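Local coordinates for ABC transporter ATP-binding protein (Sulfolobus tokodaii, PDB 2PJZ) that probably binds and hydrolyses ATP as the nucleotide-binding subunit of an ABC transporter, perhaps one that carries cobalt, at residues N72-S77 and E99-L103; K113-L117 and R163-I167; I232-V237 and I257-I261. All blocks are in the same frame, centred on the assembly; numbering follows the deposited sequence. Where two conformers were deposited one is given.

Interaction 1. Residues N72-S77 and E99-L103; sequences NYIRYS and ELKGL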
# COMPACT_ATOMS: atom_id res chain seq x y z
N ASN A 72 7.19 -19.25 -2.41
CA ASN A 72 6.54 -18.76 -1.19
C ASN A 72 7.61 -18.36 -0.21
O ASN A 72 8.64 -19.04 -0.11
CB ASN A 72 5.64 -19.84 -0.52
CG ASN A 72 4.89 -19.28 0.70
OD1 ASN A 72 4.24 -18.24 0.60
ND2 ASN A 72 5.05 -19.93 1.88
N TYR A 73 7.36 -17.26 0.50
CA TYR A 73 8.24 -16.83 1.58
C TYR A 73 7.35 -16.63 2.79
O TYR A 73 6.49 -15.77 2.79
CB TYR A 73 8.94 -15.52 1.19
CG TYR A 73 9.91 -14.94 2.21
CD1 TYR A 73 10.59 -15.77 3.16
CD2 TYR A 73 10.17 -13.58 2.22
CE1 TYR A 73 11.51 -15.21 4.09
CE2 TYR A 73 11.13 -13.01 3.10
CZ TYR A 73 11.77 -13.83 4.03
OH TYR A 73 12.66 -13.22 4.87
N ILE A 74 7.53 -17.48 3.81
CA ILE A 74 6.61 -17.47 4.97
C ILE A 74 6.56 -16.17 5.72
O ILE A 74 5.52 -15.85 6.33
CB ILE A 74 6.89 -18.60 6.00
CG1 ILE A 74 8.36 -18.60 6.44
CG2 ILE A 74 6.35 -19.94 5.48
CD1 ILE A 74 8.59 -19.31 7.76
N ARG A 75 7.65 -15.40 5.66
CA ARG A 75 7.74 -14.12 6.36
C ARG A 75 7.15 -12.91 5.65
O ARG A 75 7.15 -11.80 6.21
CB ARG A 75 9.18 -13.82 6.76
CG ARG A 75 9.72 -14.98 7.67
CD ARG A 75 11.04 -14.59 8.27
NE ARG A 75 11.87 -15.74 8.62
CZ ARG A 75 12.05 -16.19 9.85
NH1 ARG A 75 11.44 -15.60 10.88
NH2 ARG A 75 12.84 -17.24 10.04
N TYR A 76 6.68 -13.11 4.42
CA TYR A 76 6.02 -12.04 3.65
C TYR A 76 4.53 -12.31 3.55
O TYR A 76 4.12 -13.46 3.34
CB TYR A 76 6.62 -11.98 2.24
CG TYR A 76 5.95 -10.95 1.35
CD1 TYR A 76 6.34 -9.62 1.41
CD2 TYR A 76 4.90 -11.30 0.50
CE1 TYR A 76 5.71 -8.64 0.62
CE2 TYR A 76 4.28 -10.34 -0.32
CZ TYR A 76 4.70 -9.01 -0.23
OH TYR A 76 4.12 -8.05 -1.01
N SER A 77 3.71 -11.27 3.69
CA SER A 77 2.27 -11.35 3.48
C SER A 77 1.77 -10.20 2.63
O SER A 77 2.35 -9.12 2.64
CB SER A 77 1.52 -11.21 4.84
OG SER A 77 1.70 -12.33 5.62
N GLU A 99 -0.70 -22.89 7.43
CA GLU A 99 0.47 -23.60 6.91
C GLU A 99 1.37 -22.76 6.00
O GLU A 99 2.59 -22.77 6.14
CB GLU A 99 0.02 -24.85 6.15
CG GLU A 99 -0.68 -25.85 7.05
CD GLU A 99 0.19 -26.21 8.24
OE1 GLU A 99 1.34 -26.67 8.02
OE2 GLU A 99 -0.28 -26.02 9.38
N LEU A 100 0.75 -22.03 5.07
CA LEU A 100 1.47 -21.28 4.05
C LEU A 100 2.30 -20.15 4.64
O LEU A 100 3.43 -19.92 4.20
CB LEU A 100 0.48 -20.74 3.01
CG LEU A 100 1.04 -20.10 1.71
CD1 LEU A 100 1.79 -21.15 0.87
CD2 LEU A 100 -0.08 -19.45 0.90
N LYS A 101 1.75 -19.47 5.65
CA LYS A 101 2.40 -18.31 6.24
C LYS A 101 2.61 -18.43 7.74
O LYS A 101 3.10 -17.49 8.39
CB LYS A 101 1.56 -17.03 5.96
CG LYS A 101 1.42 -16.65 4.46
CD LYS A 101 2.77 -16.40 3.74
CE LYS A 101 2.52 -15.98 2.29
NZ LYS A 101 3.81 -15.64 1.55
N GLY A 102 2.19 -19.55 8.32
CA GLY A 102 2.22 -19.64 9.80
C GLY A 102 1.19 -18.74 10.47
O GLY A 102 1.43 -18.20 11.55
N LEU A 103 0.05 -18.54 9.82
CA LEU A 103 -1.02 -17.73 10.42
C LEU A 103 -1.46 -18.35 11.77
O LEU A 103 -1.60 -19.57 11.89
CB LEU A 103 -2.22 -17.59 9.46
CG LEU A 103 -3.49 -16.82 9.93
CD1 LEU A 103 -4.21 -16.24 8.72
CD2 LEU A 103 -4.42 -17.81 10.68
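The ammonium group of K101 is gripped by three oxygens of the 72-77 segment. K101 NZ gives hydrogen bonds to the side-chain OD1 of N72 at 2.8 Å and to the backbone O of Y76, also at 2.8 Å; a third, at 3.0 Å, goes from NZ to the backbone O of Y73. The first two oxygens receive it at moderate tilts from their carbonyl planes, but at Y73 the nitrogen stands above the plane, 46° out of it. The opposite face of that carbonyl is taken by the backbone N of Y76, the bond that closes the type I turn from Y73 to Y76. One lysine thus pins both ends of the turn. K101 gets there by a bend at chi2 (-59°), beyond which its chain runs straight, with K101 CD passing 3.3 Å from Y76 O.

N72 works in both directions. A first torsion of -176° swings CG of N72 away from the backbone N, and the amide reaches the end of helix 90-100: OD1 accepts from K101, while N72 ND2 donates to the backbone O of L100 over 2.8 Å. The two bonds fix which way round the amide lies. L100 lays CD1 against the amide, 3.6 Å from N72 CG.

S77 OG bonds to A142 O, and the 76-78 strand pairs with strand 149-153. The contact ties the end of helix 90-100, where K101 leaves helical geometry, to the turn leading into an edge strand of the mixed sheet in a P-loop NTPase fold of the ABC type.

Interaction 2. Residues K113-L117 and R163-I167; sequences KALKL and RRHVI
R163 reaches from helix 161-173 to the Schellman motif that ends helix 105-114, joining two helices of the ABC ATPase fold. In that motif K116 has positive phi (47°) and its N bonds back to K113 O, turning the chain so that the carbonyls of L115 and K116 face the arginine.

In the polar part neither close N–O pair has the angle of a hydrogen bond, so the attraction is probably electrostatic in the main. L115 O sits over one face of the guanidinium, displaced toward its rim, 3.0 Å from R163 NE. K116 O comes within 2.8 Å of R163 NH2, again badly angled. Extended from CG to NE, the arginine also runs CG and CD alongside L115 O, and D160 offers NE a long, weak ion pair. Replaced by alanine, R163 would probably leave the carbonyls of L115 and K116 without their positive neighbour and open a gap over the helix end.

The apolar part centres on L115, which is buried. L115, with CG anti to the carbonyl carbon (chi1 -73°), turns its branch to the helix, where L115 CD2 meets V166 CG1 at 3.5 Å. The CB of V166 points toward the 113-117 segment, and the same V166 CG1 lies against A114 CB, 3.9 Å away, so one methyl is shared between two residues. Farther along, L115 CD1 meets I167 CD1 at 4.2 Å. Helix 131-144 lies against this side, with L136 touching both L115 and R163, and T139 touching I167.

At the outer end of the arginine, K116 CB stands 4.0 Å from R163 NH2.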
# COMPACT_ATOMS: atom_id res chain seq x y z
N LYS A 113 -13.01 -10.32 15.88
CA LYS A 113 -13.79 -9.88 17.03
C LYS A 113 -13.64 -8.37 17.34
O LYS A 113 -14.64 -7.67 17.51
CB LYS A 113 -13.48 -10.74 18.26
CG LYS A 113 -14.29 -10.33 19.50
CD LYS A 113 -13.81 -11.04 20.74
CE LYS A 113 -14.53 -10.48 21.97
NZ LYS A 113 -14.16 -11.25 23.20
N ALA A 114 -12.40 -7.86 17.35
CA ALA A 114 -12.17 -6.43 17.47
C ALA A 114 -12.85 -5.61 16.37
O ALA A 114 -13.31 -4.49 16.62
CB ALA A 114 -10.66 -6.11 17.53
N LEU A 115 -12.97 -6.19 15.18
CA LEU A 115 -13.59 -5.53 14.01
C LEU A 115 -15.12 -5.67 14.00
O LEU A 115 -15.80 -5.21 13.06
CB LEU A 115 -13.02 -6.10 12.70
CG LEU A 115 -11.58 -5.69 12.32
CD1 LEU A 115 -10.98 -6.63 11.25
CD2 LEU A 115 -11.50 -4.21 11.90
N LYS A 116 -15.66 -6.32 15.03
CA LYS A 116 -17.09 -6.63 15.13
C LYS A 116 -17.61 -7.21 13.81
O LYS A 116 -18.60 -6.74 13.25
CB LYS A 116 -17.88 -5.38 15.56
CG LYS A 116 -17.42 -4.82 16.89
CD LYS A 116 -18.00 -3.43 17.15
CE LYS A 116 -17.47 -2.83 18.45
NZ LYS A 116 -17.37 -3.86 19.53
N LEU A 117 -16.86 -8.19 13.31
CA LEU A 117 -17.27 -9.03 12.20
C LEU A 117 -17.56 -10.37 12.86
O LEU A 117 -16.70 -10.92 13.56
CB LEU A 117 -16.15 -9.21 11.17
CG LEU A 117 -15.58 -8.02 10.39
CD1 LEU A 117 -14.39 -8.45 9.53
CD2 LEU A 117 -16.64 -7.38 9.52
N ARG A 163 -14.02 0.93 12.01
CA ARG A 163 -13.22 -0.23 11.62
C ARG A 163 -11.89 0.16 10.99
O ARG A 163 -10.93 -0.59 11.08
CB ARG A 163 -14.02 -1.18 10.73
CG ARG A 163 -15.09 -1.90 11.52
CD ARG A 163 -16.03 -2.68 10.66
NE ARG A 163 -17.18 -3.08 11.45
CZ ARG A 163 -18.06 -4.01 11.10
NH1 ARG A 163 -17.93 -4.65 9.94
NH2 ARG A 163 -19.08 -4.28 11.91
N ARG A 164 -11.83 1.34 10.38
CA ARG A 164 -10.55 1.87 9.91
C ARG A 164 -9.56 2.06 11.05
O ARG A 164 -8.36 1.76 10.92
CB ARG A 164 -10.74 3.19 9.19
CG ARG A 164 -11.26 3.07 7.77
CD ARG A 164 -11.54 4.43 7.21
NE ARG A 164 -11.61 4.39 5.75
CZ ARG A 164 -11.49 5.45 4.95
NH1 ARG A 164 -11.31 6.67 5.46
NH2 ARG A 164 -11.57 5.29 3.64
N HIS A 165 -10.07 2.57 12.17
CA HIS A 165 -9.27 2.76 13.37
C HIS A 165 -8.82 1.46 14.00
O HIS A 165 -7.68 1.36 14.46
CB HIS A 165 -10.04 3.63 14.37
CG HIS A 165 -9.88 5.09 14.07
ND1 HIS A 165 -10.53 5.70 13.02
CD2 HIS A 165 -9.08 6.03 14.63
CE1 HIS A 165 -10.17 6.97 12.97
NE2 HIS A 165 -9.28 7.19 13.92
N VAL A 166 -9.71 0.47 14.01
CA VAL A 166 -9.37 -0.86 14.52
C VAL A 166 -8.27 -1.52 13.66
O VAL A 166 -7.24 -1.98 14.19
CB VAL A 166 -10.62 -1.75 14.67
CG1 VAL A 166 -10.22 -3.17 15.03
CG2 VAL A 166 -11.54 -1.19 15.77
N ILE A 167 -8.46 -1.53 12.34
CA ILE A 167 -7.48 -2.18 11.46
C ILE A 167 -6.14 -1.43 11.44
O ILE A 167 -5.09 -2.04 11.32
CB ILE A 167 -8.05 -2.43 10.03
CG1 ILE A 167 -7.26 -3.53 9.30
CG2 ILE A 167 -8.08 -1.14 9.21
CD1 ILE A 167 -7.35 -4.89 9.92

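Interaction 3. Residues I232-V237 and I257-I261; sequences IMDKKV and IYGII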
# COMPACT_ATOMS: atom_id res chain seq x y z
N ILE A 232 6.66 16.89 -12.31
CA ILE A 232 5.37 16.49 -12.93
C ILE A 232 5.10 17.14 -14.32
O ILE A 232 5.11 18.37 -14.43
CB ILE A 232 4.19 16.83 -12.02
CG1 ILE A 232 4.35 16.16 -10.65
CG2 ILE A 232 2.86 16.43 -12.67
CD1 ILE A 232 3.36 16.62 -9.63
N MET A 233 4.76 16.30 -15.32
CA MET A 233 4.90 16.62 -16.78
C MET A 233 6.25 17.32 -17.02
O MET A 233 7.26 16.65 -17.18
CB MET A 233 3.65 17.26 -17.47
CG MET A 233 2.44 17.43 -16.52
SD MET A 233 0.67 16.96 -16.94
N ASP A 234 6.28 18.64 -16.94
CA ASP A 234 7.57 19.33 -16.95
C ASP A 234 7.82 20.18 -15.71
O ASP A 234 8.97 20.42 -15.33
CB ASP A 234 7.73 20.16 -18.23
CG ASP A 234 8.38 19.37 -19.34
OD1 ASP A 234 9.03 18.33 -19.03
OD2 ASP A 234 8.26 19.78 -20.52
N LYS A 235 6.73 20.60 -15.07
CA LYS A 235 6.77 21.52 -13.95
C LYS A 235 7.31 20.91 -12.65
O LYS A 235 7.64 19.71 -12.56
CB LYS A 235 5.37 22.09 -13.71
CG LYS A 235 4.62 22.50 -14.99
CD LYS A 235 3.23 23.04 -14.65
CE LYS A 235 3.18 24.57 -14.73
NZ LYS A 235 1.77 25.06 -14.81
N LYS A 236 7.41 21.76 -11.64
CA LYS A 236 7.84 21.35 -10.33
C LYS A 236 6.77 21.78 -9.37
O LYS A 236 6.17 22.83 -9.54
CB LYS A 236 9.20 21.96 -9.97
CG LYS A 236 10.34 21.53 -10.88
CD LYS A 236 11.66 21.57 -10.16
CE LYS A 236 12.81 21.15 -11.06
NZ LYS A 236 13.00 19.69 -11.07
N VAL A 237 6.50 20.92 -8.39
CA VAL A 237 5.52 21.20 -7.37
C VAL A 237 6.21 21.00 -6.04
O VAL A 237 6.75 19.93 -5.76
CB VAL A 237 4.28 20.25 -7.47
CG1 VAL A 237 3.40 20.40 -6.28
CG2 VAL A 237 3.48 20.54 -8.73
N ILE A 257 -3.18 17.62 -7.30
CA ILE A 257 -1.79 17.97 -7.56
C ILE A 257 -1.59 18.39 -9.02
O ILE A 257 -0.82 19.32 -9.32
CB ILE A 257 -0.84 16.80 -7.23
CG1 ILE A 257 -0.91 16.44 -5.73
CG2 ILE A 257 0.57 17.14 -7.61
CD1 ILE A 257 -0.02 15.19 -5.34
N TYR A 258 -2.26 17.70 -9.94
CA TYR A 258 -2.19 18.07 -11.35
C TYR A 258 -2.89 19.41 -11.58
O TYR A 258 -2.42 20.25 -12.33
CB TYR A 258 -2.86 17.00 -12.20
CG TYR A 258 -2.18 15.67 -12.11
CD1 TYR A 258 -0.85 15.54 -12.48
CD2 TYR A 258 -2.86 14.53 -11.68
CE1 TYR A 258 -0.21 14.31 -12.42
CE2 TYR A 258 -2.22 13.29 -11.62
CZ TYR A 258 -0.90 13.21 -11.99
OH TYR A 258 -0.23 12.01 -11.94
N GLY A 259 -4.02 19.57 -10.89
CA GLY A 259 -4.87 20.76 -11.00
C GLY A 259 -4.22 22.02 -10.49
O GLY A 259 -4.24 23.04 -11.19
N ILE A 260 -3.64 21.99 -9.29
CA ILE A 260 -3.00 23.21 -8.79
C ILE A 260 -2.00 23.77 -9.80
O ILE A 260 -1.73 24.97 -9.81
CB ILE A 260 -2.34 23.08 -7.37
CG1 ILE A 260 -1.04 22.28 -7.44
CG2 ILE A 260 -3.36 22.54 -6.35
CD1 ILE A 260 0.12 22.97 -6.74
N ILE A 261 -1.47 22.91 -10.68
CA ILE A 261 -0.53 23.36 -11.72
C ILE A 261 -1.17 23.54 -13.11
O ILE A 261 -0.48 23.80 -14.11
CB ILE A 261 0.73 22.48 -11.77
CG1 ILE A 261 0.41 21.05 -12.21
CG2 ILE A 261 1.40 22.48 -10.39
CD1 ILE A 261 1.64 20.16 -12.29
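I261 CG2 and V237 CG2 meet at 3.3 Å, a squeeze tighter than usual van der Waals contact, with the two side chains crossing at about a right angle. I261 has CG1 between its backbone N and carbonyl carbon (chi1 65°), and that branch sends I261 CD1 to I232 CG2 at 3.9 Å. The same CG2 of I232 touches the Y258 ring at its edge, 3.7 Å from CE1, and I232 CD1 presses on I257 CG2 at 3.5 Å. I232, V237 and I257 are buried here; I218 of strand 216-220 touches V237, and F198 touches I257. The packing sets helix 256-260, at the end of the model, against a beta hairpin of the small antiparallel sheet, strands 228-232 and 235-241 joined by a type II' turn from I232 to K235. Toward solvent the contact thins. I260 adds just its CD1, 4.2 Å from V237 CG1, and K235, itself exposed, runs past I261 in the opposite direction. Bent at chi3 (103°), K235 brings NZ back to I261 O for a hydrogen bond of 2.7 Å; the same NZ makes a salt bridge to E220.

Overall arrangement
From the N terminus, the chain first makes the turn at 72-77, and interaction 1 closes a loop of 21 residues once helix 90-100 has ended. Helix 105-114 follows, and from its end interaction 2 spans 45 residues to helix 161-173. Interaction 3 closes a loop of 19 residues in the C-terminal part. The three loops run in series; none nests in or crosses another. Interaction 1 holds the end of helix 90-100 to the edge strand of the mixed sheet, interaction 2, centred 23 Å away, the end of helix 105-114 to helix 161-173. Interaction 3 lies on the opposite side of the chain's centre from both, joining the small antiparallel sheet to the last helix.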